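Local coordinates for protein 4-hydroxybutyrate CoA-transferase (Porphyromonas gingivalis, PDB 3EH7) that probably transfers coenzyme A between acetate or related acids such as 4-hydroxybutyrate and their acyl-CoA thioesters, at residues Ser34-Val39 and Phe273-Glu278; Ala226-Leu231 and Asp246-Leu251; Gln324-Cys329 and Glu378-Thr383. One frame throughout, in Å; residues are numbered along the deposited sequence.

The three contacts illustrate how a two-domain CoA-transferase fold is tied together. Contact 1 joins the N-terminal and C-terminal family regions, one through the loop after strand 30-33, the other through strand 273-274 and the turn into helix 278-284. Contact 2, nested along the chain inside the loop that contact 1 closes, packs two helices linked to neighbouring parallel strands of the large mixed sheet. Their centres lie about 19 Å apart, yet they touch, S277 OG of contact 1 probably bonding D246 OD1 of contact 2. Contact 3 follows later in the chain, about 26 Å from contact 1 and about 28 Å from contact 2 between centres; it belongs to a small separate sheet at the subunit interface.

Contact 1: Ser34-Val39 and Phe273-Glu278; sequences SHAAGV and FLMGSE
H35 O is gripped by two groups, G38 N of its own loop at 3.1 Å and S141 OG. Segment 34-39 joins strand 30-33 to helix 41-49 of the N-terminal domain, and 273-278 runs from strand 273-274 to S277 at the N-cap of helix 278-284, consistent with Rossmann-like domains. Water 1 probably bridges the two backbones, taking a weak bond from A37 N and reaching L274 O at 2.7 Å. The interface is buried and mostly apolar. Its centre is a T-shaped pair in which the imidazole of H35 points its edge at the face of F273, the ring centroids 4.5 Å apart and the planes inclined at 74°. The CD2-NE2 side of the imidazole does the touching: H35 CD2 stands 3.7 Å from F273 CG, and H35 NE2 reaches F273 CZ at the same separation. With CG anti to the backbone N (chi1 -176°), the histidine ring is carried across to the phenylalanine while NE2 also hydrogen-bonds S336 OG, a second tie that should limit its rotation. A36 CB lies over one face of this imidazole and touches the phenyl ring as well, its CB 3.8 Å from F273 CE2. Beyond the rings A37 faces M275, a selenomethionine with two conformers, and A37 CB lies 3.8 Å from L274 O.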
ATOM      1  N   SER A  34       4.634 -23.936 -12.519  1.00 21.89           N
ATOM      2  CA  SER A  34       5.388 -22.814 -13.079  1.00 21.88           C
ATOM      3  C   SER A  34       4.458 -21.827 -13.766  1.00 21.24           C
ATOM      4  O   SER A  34       3.522 -22.216 -14.468  1.00 21.79           O
ATOM      5  CB  SER A  34       6.454 -23.269 -14.091  1.00 21.96           C
ATOM      6  OG  SER A  34       7.537 -23.935 -13.501  1.00 22.06           O
ATOM      7  N   HIS A  35       4.736 -20.549 -13.554  1.00 21.20           N
ATOM      8  CA  HIS A  35       3.894 -19.454 -14.012  1.00 21.76           C
ATOM      9  C   HIS A  35       3.970 -19.218 -15.518  1.00 22.34           C
ATOM     10  O   HIS A  35       5.012 -19.405 -16.134  1.00 22.23           O
ATOM     11  CB  HIS A  35       4.303 -18.160 -13.279  1.00 21.91           C
ATOM     12  CG  HIS A  35       3.439 -16.983 -13.588  1.00 22.25           C
ATOM     13  ND1 HIS A  35       2.063 -17.057 -13.582  1.00 22.81           N
ATOM     14  CD2 HIS A  35       3.746 -15.689 -13.852  1.00 22.00           C
ATOM     15  CE1 HIS A  35       1.558 -15.867 -13.867  1.00 24.64           C
ATOM     16  NE2 HIS A  35       2.558 -15.021 -14.052  1.00 21.84           N
ATOM     17  N   ALA A  36       2.840 -18.787 -16.088  1.00 23.38           N
ATOM     18  CA  ALA A  36       2.761 -18.205 -17.434  1.00 22.97           C
ATOM     19  C   ALA A  36       3.411 -19.076 -18.516  1.00 22.93           C
ATOM     20  O   ALA A  36       2.943 -20.200 -18.770  1.00 23.65           O
ATOM     21  CB  ALA A  36       3.306 -16.725 -17.444  1.00 22.76           C
ATOM     22  N   ALA A  37       4.448 -18.570 -19.177  1.00 22.94           N
ATOM     23  CA  ALA A  37       4.985 -19.239 -20.380  1.00 22.98           C
ATOM     24  C   ALA A  37       5.700 -20.539 -20.042  1.00 22.77           C
ATOM     25  O   ALA A  37       5.884 -21.393 -20.924  1.00 22.87           O
ATOM     26  CB  ALA A  37       5.927 -18.313 -21.169  1.00 22.70           C
ATOM     27  N   GLY A  38       6.066 -20.697 -18.774  1.00 21.88           N
ATOM     28  CA  GLY A  38       6.784 -21.871 -18.325  1.00 23.03           C
ATOM     29  C   GLY A  38       5.902 -22.934 -17.740  1.00 22.27           C
ATOM     30  O   GLY A  38       6.371 -23.794 -17.044  1.00 22.37           O
ATOM     31  N   VAL A  39       4.610 -22.857 -17.992  1.00 22.68           N
ATOM     32  CA  VAL A  39       3.691 -23.882 -17.499  1.00 22.96           C
ATOM     33  C   VAL A  39       4.210 -25.236 -18.007  1.00 21.96           C
ATOM     34  O   VAL A  39       4.553 -25.366 -19.173  1.00 22.29           O
ATOM     35  CB  VAL A  39       2.233 -23.614 -17.980  1.00 22.99           C
ATOM     36  CG1 VAL A  39       1.503 -24.908 -18.244  1.00 24.39           C
ATOM     37  CG2 VAL A  39       1.456 -22.772 -16.957  1.00 23.90           C
ATOM     38  N   PHE A 273       9.634 -13.007 -14.252  1.00 20.25           N
ATOM     39  CA  PHE A 273       9.233 -13.981 -15.277  1.00 19.78           C
ATOM     40  C   PHE A 273       9.288 -13.322 -16.664  1.00 20.91           C
ATOM     41  O   PHE A 273       9.407 -12.084 -16.793  1.00 18.69           O
ATOM     42  CB  PHE A 273       7.870 -14.659 -14.961  1.00 20.27           C
ATOM     43  CG  PHE A 273       6.633 -13.836 -15.305  1.00 19.96           C
ATOM     44  CD1 PHE A 273       6.139 -12.877 -14.411  1.00 22.36           C
ATOM     45  CD2 PHE A 273       5.953 -14.036 -16.496  1.00 19.26           C
ATOM     46  CE1 PHE A 273       4.996 -12.111 -14.695  1.00 21.98           C
ATOM     47  CE2 PHE A 273       4.792 -13.256 -16.822  1.00 20.53           C
ATOM     48  CZ  PHE A 273       4.309 -12.307 -15.909  1.00 22.21           C
ATOM     49  N   LEU A 274       9.270 -14.164 -17.697  1.00 21.56           N
ATOM     50  CA  LEU A 274       9.415 -13.696 -19.092  1.00 22.75           C
ATOM     51  C   LEU A 274       8.439 -14.426 -19.976  1.00 23.64           C
ATOM     52  O   LEU A 274       8.113 -15.589 -19.718  1.00 23.29           O
ATOM     53  CB  LEU A 274      10.816 -13.980 -19.619  1.00 21.97           C
ATOM     54  CG  LEU A 274      11.955 -13.337 -18.854  1.00 23.06           C
ATOM     55  CD1 LEU A 274      13.287 -13.902 -19.300  1.00 21.23           C
ATOM     56  CD2 LEU A 274      11.907 -11.796 -18.985  1.00 21.76           C
HETATM   57  N   MSE A 275       7.955 -13.730 -21.002  1.00 24.70           N
HETATM   58  CA  MSE A 275       7.120 -14.337 -22.037  0.50 24.58           C
HETATM   59  C   MSE A 275       7.201 -13.523 -23.326  1.00 25.48           C
HETATM   60  O   MSE A 275       7.214 -12.292 -23.284  1.00 25.81           O
HETATM   61  CB  MSE A 275       5.669 -14.422 -21.564  0.50 24.36           C
HETATM   62  CG  MSE A 275       4.731 -15.003 -22.604  0.50 23.11           C
HETATM   63 SE   MSE A 275       3.058 -15.602 -21.854  0.40 21.02          SE
HETATM   64  CE  MSE A 275       3.275 -14.949 -20.052  0.50 20.90           C
ATOM     65  N   GLY A 276       7.261 -14.207 -24.461  1.00 25.69           N
ATOM     66  CA  GLY A 276       7.350 -13.523 -25.745  1.00 26.37           C
ATOM     67  C   GLY A 276       7.489 -14.523 -26.852  1.00 26.34           C
ATOM     68  O   GLY A 276       7.033 -15.645 -26.721  1.00 27.02           O
ATOM     69  N   SER A 277       8.127 -14.121 -27.943  1.00 26.91           N
ATOM     70  CA  SER A 277       8.299 -14.992 -29.081  1.00 27.36           C
ATOM     71  C   SER A 277       9.464 -15.934 -28.835  1.00 28.58           C
ATOM     72  O   SER A 277      10.237 -15.781 -27.884  1.00 27.93           O
ATOM     73  CB  SER A 277       8.566 -14.183 -30.355  1.00 27.05           C
ATOM     74  OG  SER A 277       9.870 -13.629 -30.322  1.00 25.14           O
ATOM     75  N   GLU A 278       9.598 -16.904 -29.731  1.00 29.96           N
ATOM     76  CA  GLU A 278      10.741 -17.806 -29.712  1.00 31.07           C
ATOM     77  C   GLU A 278      12.044 -17.010 -29.754  1.00 31.35           C
ATOM     78  O   GLU A 278      13.052 -17.402 -29.160  1.00 31.84           O
ATOM     79  CB  GLU A 278      10.641 -18.807 -30.867  1.00 31.72           C
ATOM     80  CG  GLU A 278      11.211 -20.186 -30.556  1.00 34.75           C
ATOM     81  CD  GLU A 278      10.848 -20.720 -29.157  1.00 38.94           C
ATOM     82  OE1 GLU A 278       9.670 -20.574 -28.688  1.00 42.58           O
ATOM     83  OE2 GLU A 278      11.769 -21.286 -28.520  1.00 41.56           O
TER
HETATM   84  O   HOH W   1       6.928 -17.227 -17.925  1.00 25.40           O

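Contact 2: Ala226-Leu231 and Asp246-Leu251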
ATOM      1  N   ALA A 226       3.287  -0.070 -27.670  1.00 22.10           N
ATOM      2  CA  ALA A 226       3.176   1.246 -28.291  1.00 22.05           C
ATOM      3  C   ALA A 226       4.036   2.254 -27.547  1.00 22.08           C
ATOM      4  O   ALA A 226       4.635   3.141 -28.170  1.00 22.54           O
ATOM      5  CB  ALA A 226       1.721   1.710 -28.338  1.00 20.85           C
ATOM      6  N   ALA A 227       4.075   2.153 -26.221  1.00 21.47           N
ATOM      7  CA  ALA A 227       4.958   3.025 -25.438  1.00 21.72           C
ATOM      8  C   ALA A 227       6.431   2.838 -25.838  1.00 21.62           C
ATOM      9  O   ALA A 227       7.145   3.807 -26.061  1.00 21.39           O
ATOM     10  CB  ALA A 227       4.774   2.769 -23.929  1.00 21.45           C
ATOM     11  N   LEU A 228       6.865   1.582 -25.963  1.00 21.91           N
ATOM     12  CA  LEU A 228       8.257   1.270 -26.271  1.00 22.44           C
ATOM     13  C   LEU A 228       8.624   1.745 -27.689  1.00 23.06           C
ATOM     14  O   LEU A 228       9.758   2.147 -27.958  1.00 22.79           O
ATOM     15  CB  LEU A 228       8.500  -0.243 -26.139  1.00 22.14           C
ATOM     16  CG  LEU A 228       8.471  -0.851 -24.730  1.00 21.96           C
ATOM     17  CD1 LEU A 228       8.250  -2.351 -24.740  1.00 19.99           C
ATOM     18  CD2 LEU A 228       9.738  -0.506 -23.974  1.00 20.13           C
ATOM     19  N   LEU A 229       7.655   1.691 -28.595  1.00 23.77           N
ATOM     20  CA  LEU A 229       7.866   2.152 -29.943  1.00 24.02           C
ATOM     21  C   LEU A 229       8.182   3.649 -29.980  1.00 23.78           C
ATOM     22  O   LEU A 229       8.872   4.107 -30.896  1.00 23.35           O
ATOM     23  CB  LEU A 229       6.645   1.842 -30.836  1.00 24.77           C
ATOM     24  CG  LEU A 229       6.471   0.407 -31.377  1.00 26.08           C
ATOM     25  CD1 LEU A 229       5.389   0.402 -32.449  1.00 28.57           C
ATOM     26  CD2 LEU A 229       7.751  -0.198 -31.955  1.00 28.39           C
ATOM     27  N   PHE A 230       7.681   4.411 -29.011  1.00 23.37           N
ATOM     28  CA  PHE A 230       7.995   5.841 -28.957  1.00 23.67           C
ATOM     29  C   PHE A 230       9.187   6.187 -28.101  1.00 23.57           C
ATOM     30  O   PHE A 230       9.434   7.362 -27.863  1.00 24.21           O
ATOM     31  CB  PHE A 230       6.776   6.665 -28.570  1.00 23.98           C
ATOM     32  CG  PHE A 230       5.735   6.682 -29.639  1.00 25.17           C
ATOM     33  CD1 PHE A 230       5.959   7.385 -30.808  1.00 26.99           C
ATOM     34  CD2 PHE A 230       4.576   5.935 -29.510  1.00 26.97           C
ATOM     35  CE1 PHE A 230       5.040   7.379 -31.833  1.00 28.19           C
ATOM     36  CE2 PHE A 230       3.639   5.915 -30.515  1.00 26.69           C
ATOM     37  CZ  PHE A 230       3.871   6.644 -31.689  1.00 30.08           C
ATOM     38  N   LEU A 231       9.949   5.179 -27.681  1.00 23.46           N
ATOM     39  CA  LEU A 231      11.168   5.393 -26.895  1.00 23.48           C
ATOM     40  C   LEU A 231      12.485   5.230 -27.688  1.00 24.19           C
ATOM     41  O   LEU A 231      13.563   5.140 -27.081  1.00 23.99           O
ATOM     42  CB  LEU A 231      11.176   4.449 -25.684  1.00 23.35           C
ATOM     43  CG  LEU A 231      10.027   4.620 -24.672  1.00 22.17           C
ATOM     44  CD1 LEU A 231      10.176   3.602 -23.532  1.00 23.78           C
ATOM     45  CD2 LEU A 231       9.937   6.044 -24.111  1.00 22.65           C
ATOM     46  N   ASP A 246       9.111  -9.063 -26.169  1.00 21.97           N
ATOM     47  CA  ASP A 246       9.778  -8.746 -27.426  1.00 21.93           C
ATOM     48  C   ASP A 246      10.123  -7.287 -27.541  1.00 21.27           C
ATOM     49  O   ASP A 246      11.220  -6.954 -28.006  1.00 20.87           O
ATOM     50  CB  ASP A 246       8.929  -9.173 -28.631  1.00 22.52           C
ATOM     51  CG  ASP A 246       8.899 -10.687 -28.808  1.00 24.61           C
ATOM     52  OD1 ASP A 246       9.633 -11.206 -29.682  1.00 24.01           O
ATOM     53  OD2 ASP A 246       8.149 -11.359 -28.056  1.00 24.88           O
ATOM     54  N   GLY A 247       9.190  -6.427 -27.131  1.00 20.76           N
ATOM     55  CA  GLY A 247       9.325  -4.965 -27.279  1.00 20.55           C
ATOM     56  C   GLY A 247      10.547  -4.413 -26.556  1.00 21.01           C
ATOM     57  O   GLY A 247      11.228  -3.540 -27.078  1.00 20.90           O
ATOM     58  N   VAL A 248      10.823  -4.956 -25.361  1.00 20.88           N
ATOM     59  CA  VAL A 248      11.980  -4.549 -24.567  1.00 21.03           C
ATOM     60  C   VAL A 248      13.254  -5.009 -25.249  1.00 20.76           C
ATOM     61  O   VAL A 248      14.177  -4.215 -25.415  1.00 20.00           O
ATOM     62  CB  VAL A 248      11.912  -5.042 -23.065  1.00 20.87           C
ATOM     63  CG1 VAL A 248      13.302  -5.133 -22.442  1.00 20.91           C
ATOM     64  CG2 VAL A 248      11.054  -4.088 -22.235  1.00 20.58           C
ATOM     65  N   VAL A 249      13.294  -6.272 -25.669  1.00 21.79           N
ATOM     66  CA  VAL A 249      14.493  -6.830 -26.312  1.00 22.26           C
ATOM     67  C   VAL A 249      14.862  -6.049 -27.570  1.00 22.97           C
ATOM     68  O   VAL A 249      16.046  -5.885 -27.889  1.00 22.92           O
ATOM     69  CB  VAL A 249      14.315  -8.313 -26.669  1.00 22.43           C
ATOM     70  CG1 VAL A 249      15.488  -8.802 -27.541  1.00 23.58           C
ATOM     71  CG2 VAL A 249      14.159  -9.179 -25.421  1.00 21.88           C
ATOM     72  N   GLU A 250      13.851  -5.574 -28.291  1.00 23.82           N
ATOM     73  CA  GLU A 250      14.084  -4.774 -29.513  1.00 25.13           C
ATOM     74  C   GLU A 250      14.811  -3.487 -29.155  1.00 25.42           C
ATOM     75  O   GLU A 250      15.719  -3.070 -29.860  1.00 25.02           O
ATOM     76  CB  GLU A 250      12.768  -4.458 -30.243  1.00 25.00           C
ATOM     77  CG  GLU A 250      12.958  -3.560 -31.465  1.00 28.89           C
ATOM     78  CD  GLU A 250      11.638  -3.093 -32.093  1.00 32.14           C
ATOM     79  OE1 GLU A 250      10.541  -3.308 -31.505  1.00 34.71           O
ATOM     80  OE2 GLU A 250      11.715  -2.490 -33.178  1.00 35.74           O
ATOM     81  N   LEU A 251      14.437  -2.867 -28.037  1.00 26.28           N
ATOM     82  CA  LEU A 251      15.139  -1.658 -27.610  1.00 26.64           C
ATOM     83  C   LEU A 251      16.510  -1.952 -27.020  1.00 27.02           C
ATOM     84  O   LEU A 251      17.365  -1.071 -26.997  1.00 27.41           O
ATOM     85  CB  LEU A 251      14.297  -0.829 -26.645  1.00 27.16           C
ATOM     86  CG  LEU A 251      13.205   0.048 -27.252  1.00 27.56           C
ATOM     87  CD1 LEU A 251      12.323   0.583 -26.149  1.00 28.76           C
ATOM     88  CD2 LEU A 251      13.783   1.187 -28.033  1.00 27.85           C
TER
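L228 reaches across to G247, V248 and L251, and its branches show how one leucine can serve as the main apolar link between two helices. At its root, CB already meets the other segment, L228 CB lying 3.9 Å from L251 CD1. CG stands anti to the carbonyl carbon (chi1 -70°), which aims the fork at the first turn of helix 246-253. One methyl goes chiefly to the backbone: L228 CD1 sits 3.6 Å from G247 C and 3.7 Å from V248 N, an approach possible because the glycine presents its bare main chain at this point. The other meets mainly a side chain, with L228 CD2 3.5 Å from L251 CD1. Both methyls touch V248 CG2, L228 CD1 at 4.1 Å and CD2 marginally farther.

L251 answers from one turn later. Its CD1 methyl fits beside the root of L228, 3.5 Å from L228 O, the carbonyl oxygen that L231 N bonds as the helix winds out, and it also touches L231 CB at 4.1 Å. The result is a reciprocal fit of two leucines, L228 reaching over G247 and L251 reaching back to the end of helix 222-229.

Helix 222-229 lies in the β-α-β crossover between adjacent parallel strands 215-217 and 238-240 of the large mixed sheet; helix 246-253 comes after 238-240 and the short strand 243-244, which pairs with 273-274. Helix 197-208 covers F230 and L231 on one flank, whereas helix 278-284 packs against D246 and V249.

Contact 3: Gln324-Cys329 and Glu378-Thr383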
ATOM      1  N   GLN A 324      -9.764   5.734  -7.513  1.00 18.41           N
ATOM      2  CA  GLN A 324      -9.612   4.308  -7.126  1.00 19.52           C
ATOM      3  C   GLN A 324      -9.453   3.477  -8.396  1.00 19.84           C
ATOM      4  O   GLN A 324     -10.186   3.685  -9.339  1.00 20.35           O
ATOM      5  CB  GLN A 324     -10.811   3.753  -6.344  1.00 19.86           C
ATOM      6  CG  GLN A 324     -11.365   4.649  -5.264  1.00 20.09           C
ATOM      7  CD  GLN A 324     -12.269   3.909  -4.327  1.00 20.32           C
ATOM      8  OE1 GLN A 324     -11.792   3.280  -3.356  1.00 18.75           O
ATOM      9  NE2 GLN A 324     -13.589   3.995  -4.571  1.00 17.90           N
ATOM     10  N   VAL A 325      -8.537   2.506  -8.377  1.00 20.31           N
ATOM     11  CA  VAL A 325      -8.171   1.706  -9.527  1.00 19.75           C
ATOM     12  C   VAL A 325      -8.617   0.284  -9.297  1.00 21.07           C
ATOM     13  O   VAL A 325      -8.308  -0.312  -8.251  1.00 20.72           O
ATOM     14  CB  VAL A 325      -6.647   1.714  -9.724  1.00 19.99           C
ATOM     15  CG1 VAL A 325      -6.172   0.618 -10.758  1.00 19.14           C
ATOM     16  CG2 VAL A 325      -6.182   3.126 -10.132  1.00 18.13           C
ATOM     17  N   VAL A 326      -9.381  -0.238 -10.242  1.00 21.24           N
ATOM     18  CA  VAL A 326      -9.801  -1.629 -10.231  1.00 22.77           C
ATOM     19  C   VAL A 326      -9.098  -2.336 -11.388  1.00 24.91           C
ATOM     20  O   VAL A 326      -9.247  -1.959 -12.549  1.00 23.39           O
ATOM     21  CB  VAL A 326     -11.306  -1.740 -10.406  1.00 22.49           C
ATOM     22  CG1 VAL A 326     -11.746  -3.181 -10.531  1.00 20.96           C
ATOM     23  CG2 VAL A 326     -12.009  -1.023  -9.239  1.00 21.27           C
ATOM     24  N   SER A 327      -8.331  -3.353 -11.044  1.00 27.76           N
ATOM     25  CA  SER A 327      -7.639  -4.170 -12.007  1.00 30.74           C
ATOM     26  C   SER A 327      -7.850  -5.648 -11.647  1.00 32.88           C
ATOM     27  O   SER A 327      -7.329  -6.123 -10.653  1.00 33.43           O
ATOM     28  CB  SER A 327      -6.171  -3.822 -11.964  1.00 30.54           C
ATOM     29  OG  SER A 327      -5.512  -4.585 -12.938  1.00 33.99           O
ATOM     30  N   GLU A 328      -8.633  -6.355 -12.444  1.00 35.97           N
ATOM     31  CA  GLU A 328      -8.922  -7.772 -12.217  1.00 38.65           C
ATOM     32  C   GLU A 328      -8.643  -8.520 -13.547  1.00 40.07           C
ATOM     33  O   GLU A 328      -8.364  -7.895 -14.582  1.00 40.47           O
ATOM     34  CB  GLU A 328     -10.379  -7.958 -11.705  1.00 39.29           C
ATOM     35  CG  GLU A 328     -10.720  -7.295 -10.274  1.00 42.00           C
ATOM     36  CD  GLU A 328     -12.266  -7.015 -10.023  1.00 45.19           C
ATOM     37  OE1 GLU A 328     -13.018  -6.817 -11.024  1.00 50.17           O
ATOM     38  OE2 GLU A 328     -12.736  -6.971  -8.854  1.00 40.45           O
ATOM     39  N   CYS A 329      -8.661  -9.850 -13.517  1.00 41.91           N
ATOM     40  CA  CYS A 329      -8.543 -10.646 -14.754  1.00 43.39           C
ATOM     41  C   CYS A 329      -9.665 -10.384 -15.765  1.00 44.04           C
ATOM     42  O   CYS A 329      -9.376 -10.170 -16.942  1.00 44.22           O
ATOM     43  CB  CYS A 329      -8.548 -12.153 -14.455  1.00 43.50           C
ATOM     44  SG  CYS A 329      -6.932 -12.843 -14.054  1.00 44.95           S
ATOM     45  N   GLU A 378     -20.280  -2.554  -9.006  1.00 22.99           N
ATOM     46  CA  GLU A 378     -20.802  -3.201  -7.815  1.00 24.28           C
ATOM     47  C   GLU A 378     -19.949  -4.400  -7.433  1.00 23.81           C
ATOM     48  O   GLU A 378     -19.763  -5.282  -8.234  1.00 23.80           O
ATOM     49  CB  GLU A 378     -22.207  -3.689  -8.148  1.00 25.30           C
ATOM     50  CG  GLU A 378     -22.901  -4.412  -7.064  1.00 28.54           C
ATOM     51  CD  GLU A 378     -23.630  -3.470  -6.171  1.00 32.31           C
ATOM     52  OE1 GLU A 378     -23.198  -2.294  -6.071  1.00 33.14           O
ATOM     53  OE2 GLU A 378     -24.633  -3.923  -5.577  1.00 37.21           O
ATOM     54  N   GLY A 379     -19.412  -4.414  -6.221  1.00 23.39           N
ATOM     55  CA  GLY A 379     -18.594  -5.522  -5.760  1.00 22.54           C
ATOM     56  C   GLY A 379     -17.177  -5.572  -6.300  1.00 21.95           C
ATOM     57  O   GLY A 379     -16.431  -6.497  -5.976  1.00 21.88           O
ATOM     58  N   ALA A 380     -16.770  -4.594  -7.111  1.00 21.16           N
ATOM     59  CA  ALA A 380     -15.436  -4.612  -7.661  1.00 20.77           C
ATOM     60  C   ALA A 380     -14.380  -4.472  -6.549  1.00 20.72           C
ATOM     61  O   ALA A 380     -14.618  -3.808  -5.536  1.00 20.18           O
ATOM     62  CB  ALA A 380     -15.262  -3.518  -8.706  1.00 20.69           C
ATOM     63  N   ALA A 381     -13.234  -5.122  -6.752  1.00 20.43           N
ATOM     64  CA  ALA A 381     -12.109  -5.030  -5.821  1.00 20.76           C
ATOM     65  C   ALA A 381     -11.134  -3.942  -6.238  1.00 19.50           C
ATOM     66  O   ALA A 381     -10.549  -4.002  -7.332  1.00 21.43           O
ATOM     67  CB  ALA A 381     -11.409  -6.366  -5.708  1.00 19.95           C
ATOM     68  N   VAL A 382     -11.003  -2.916  -5.401  1.00 18.58           N
ATOM     69  CA  VAL A 382      -9.969  -1.924  -5.559  1.00 16.94           C
ATOM     70  C   VAL A 382      -8.589  -2.588  -5.446  1.00 18.67           C
ATOM     71  O   VAL A 382      -8.361  -3.397  -4.549  1.00 18.60           O
ATOM     72  CB  VAL A 382     -10.134  -0.742  -4.543  1.00 16.70           C
ATOM     73  CG1 VAL A 382      -8.950   0.209  -4.643  1.00 13.41           C
ATOM     74  CG2 VAL A 382     -11.460   0.010  -4.816  1.00 15.10           C
ATOM     75  N   THR A 383      -7.686  -2.291  -6.381  1.00 19.12           N
ATOM     76  CA  THR A 383      -6.365  -2.902  -6.369  1.00 20.32           C
ATOM     77  C   THR A 383      -5.249  -1.897  -6.168  1.00 19.04           C
ATOM     78  O   THR A 383      -4.159  -2.275  -5.707  1.00 19.61           O
ATOM     79  CB  THR A 383      -6.094  -3.795  -7.610  1.00 20.88           C
ATOM     80  OG1 THR A 383      -6.288  -3.038  -8.809  1.00 23.10           O
ATOM     81  CG2 THR A 383      -7.071  -5.014  -7.611  1.00 20.58           C
TER
HETATM   82  O   HOH W   2     -14.869  -8.302  -7.113  1.00 38.86           O
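The backbones of V325 and T383 meet where their segments run 100° apart, joined by a nearly straight hydrogen bond of 2.8 Å from T383 N to V325 O (173° at the hydrogen). The threonine side chain adds a second link, for OG1 lies between its own N and carbonyl carbon and there accepts a weak bond of 3.0 Å from S327 N. Farther along, next to C329 with its disulfide to C64 of the N-terminal family region, the extended E328 side chain reaches back to the loop before strand 382-384: A381 N donates to E328 OE2 at 2.8 Å, coming from above the carboxylate, 39° out of its plane. Water 2 donates to the same OE2 and, at 2.6 Å, to G379 O, so E328 OE2 is bound to A381 N directly and to G379 O through the water. Between these polar ends V326 CG1 rests on the A380 methyl, 4.0 Å from A380 CB, and Q324 crosses V382 CG2 with its amide, whose polar atoms bond V382 N and A380 O of the second subunit. Strand 325-326 lies between 318-320 and 382-384 in a small sheet at the dimer interface.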